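Local coordinates for putative peptidyl-arginine deiminase family protein (Campylobacter jejuni subsp. jejuni serotype O:2, PDB 6B10), which probably hydrolyses agmatine to N-carbamoylputrescine and ammonia, a step of polyamine biosynthesis, as an agmatine deiminase of the peptidyl-arginine deiminase family, at residues Val156-Ser161 and His206-Leu211. Numbering follows the deposited sequence.
Sequences VMLTSS and HHIDTL
His206 meets Ser160 where a loop of the guanidine-modifying fold passes strand 156-160, the middle of a three-stranded mixed sheet. Ser160 OG lies over one face of the imidazole, 4.0 Å from His206 ND1, too long for a hydrogen bond; the hydroxyl instead accepts from His162 N, capping helix 161-167. His206 is poorly ordered; its ring also meets that of His162, the planes about 15° apart. The CB of His207 points away from the strand; the side chain touches Glu145 and Ser148, and its NE2 makes a weak hydrogen bond to Asp90. At Ile208, which contributes the most buried surface, the loop enters a short 3-10 turn. With CG1 anti to the backbone N (chi1 -160°), Ile208 extends its longer branch to the strand backbone, bringing CD1 within 3.6 Å of Thr159 C. Its CG1 also packs 4.1 Å from CG of Leu158, the two side chains crossing at about a right angle. One water bridges the backbones, weakly accepting from Ile208 N at 3.0 Å and Ser160 N at 3.4 Å. Thr210 N and OG1 both donate to His207 O. Leu211 then leads into strand 212-216, where Ala212 and Phe214 also touch Leu158, and its N donates to Ile208 O at 2.9 Å.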
# COMPACT_ATOMS: atom_id res chain seq x y z
N VAL A 156 9.50 5.43 -13.09
CA VAL A 156 8.12 5.73 -13.40
C VAL A 156 7.26 5.60 -12.14
O VAL A 156 7.45 4.67 -11.35
CB VAL A 156 7.56 4.82 -14.51
CG1 VAL A 156 6.18 5.29 -14.94
CG2 VAL A 156 8.49 4.80 -15.72
N MET A 157 6.33 6.54 -11.97
CA MET A 157 5.38 6.49 -10.86
C MET A 157 3.96 6.63 -11.38
O MET A 157 3.69 7.40 -12.29
CB MET A 157 5.66 7.60 -9.84
CG MET A 157 4.75 7.54 -8.61
SD MET A 157 5.03 8.89 -7.45
CE MET A 157 4.15 10.21 -8.28
N LEU A 158 3.06 5.90 -10.74
CA LEU A 158 1.65 5.87 -11.10
C LEU A 158 0.90 6.59 -9.98
O LEU A 158 1.21 6.42 -8.80
CB LEU A 158 1.22 4.41 -11.21
CG LEU A 158 -0.01 3.95 -11.97
CD1 LEU A 158 -0.04 4.49 -13.39
CD2 LEU A 158 -0.05 2.42 -11.98
N THR A 159 -0.06 7.44 -10.35
CA THR A 159 -0.85 8.17 -9.36
C THR A 159 -2.16 8.66 -9.97
O THR A 159 -2.32 8.65 -11.19
CB THR A 159 -0.06 9.36 -8.76
OG1 THR A 159 -0.75 9.88 -7.62
CG2 THR A 159 0.13 10.47 -9.79
N SER A 160 -3.09 9.07 -9.12
CA SER A 160 -4.37 9.60 -9.58
C SER A 160 -4.40 11.12 -9.46
O SER A 160 -4.03 11.68 -8.43
CB SER A 160 -5.52 9.00 -8.77
OG SER A 160 -6.74 9.66 -9.06
N SER A 161 -4.85 11.78 -10.53
CA SER A 161 -5.04 13.23 -10.54
C SER A 161 -5.97 13.73 -9.42
O SER A 161 -5.82 14.85 -8.94
CB SER A 161 -5.61 13.67 -11.89
OG SER A 161 -4.72 13.34 -12.93
N HIS A 206 -8.84 9.27 -1.85
CA HIS A 206 -8.74 8.58 -3.14
C HIS A 206 -7.32 7.99 -3.24
O HIS A 206 -6.36 8.66 -2.85
CB HIS A 206 -9.00 9.58 -4.28
CG HIS A 206 -9.57 8.97 -5.52
ND1 HIS A 206 -8.96 7.94 -6.20
CD2 HIS A 206 -10.68 9.28 -6.23
CE1 HIS A 206 -9.69 7.63 -7.26
NE2 HIS A 206 -10.74 8.43 -7.30
N HIS A 207 -7.19 6.75 -3.72
CA HIS A 207 -5.89 6.08 -3.74
C HIS A 207 -5.66 5.23 -4.99
O HIS A 207 -6.49 4.40 -5.34
CB HIS A 207 -5.73 5.17 -2.53
CG HIS A 207 -5.54 5.90 -1.24
ND1 HIS A 207 -4.78 7.04 -1.12
CD2 HIS A 207 -5.98 5.62 0.01
CE1 HIS A 207 -4.77 7.45 0.13
NE2 HIS A 207 -5.49 6.60 0.85
N ILE A 208 -4.51 5.41 -5.62
CA ILE A 208 -4.12 4.63 -6.77
C ILE A 208 -4.00 3.14 -6.44
O ILE A 208 -4.23 2.30 -7.32
CB ILE A 208 -2.79 5.14 -7.39
CG1 ILE A 208 -2.63 4.67 -8.84
CG2 ILE A 208 -1.58 4.69 -6.57
CD1 ILE A 208 -3.58 5.37 -9.80
N ASP A 209 -3.70 2.80 -5.18
CA ASP A 209 -3.57 1.39 -4.80
C ASP A 209 -4.92 0.66 -4.67
O ASP A 209 -4.94 -0.51 -4.30
CB ASP A 209 -2.69 1.21 -3.55
CG ASP A 209 -3.38 1.65 -2.25
OD1 ASP A 209 -4.43 2.32 -2.30
OD2 ASP A 209 -2.86 1.32 -1.17
N THR A 210 -6.03 1.33 -4.98
CA THR A 210 -7.32 0.65 -5.14
C THR A 210 -7.64 0.40 -6.61
O THR A 210 -8.59 -0.32 -6.91
CB THR A 210 -8.49 1.46 -4.52
OG1 THR A 210 -8.67 2.67 -5.25
CG2 THR A 210 -8.22 1.79 -3.06
N LEU A 211 -6.85 0.97 -7.51
CA LEU A 211 -7.16 0.96 -8.93
C LEU A 211 -6.13 0.25 -9.80
O LEU A 211 -6.50 -0.52 -10.68
CB LEU A 211 -7.28 2.40 -9.43
CG LEU A 211 -8.50 3.18 -8.95
CD1 LEU A 211 -8.38 4.62 -9.41
CD2 LEU A 211 -9.78 2.55 -9.47
O HOH W 1 -3.45 8.25 -5.89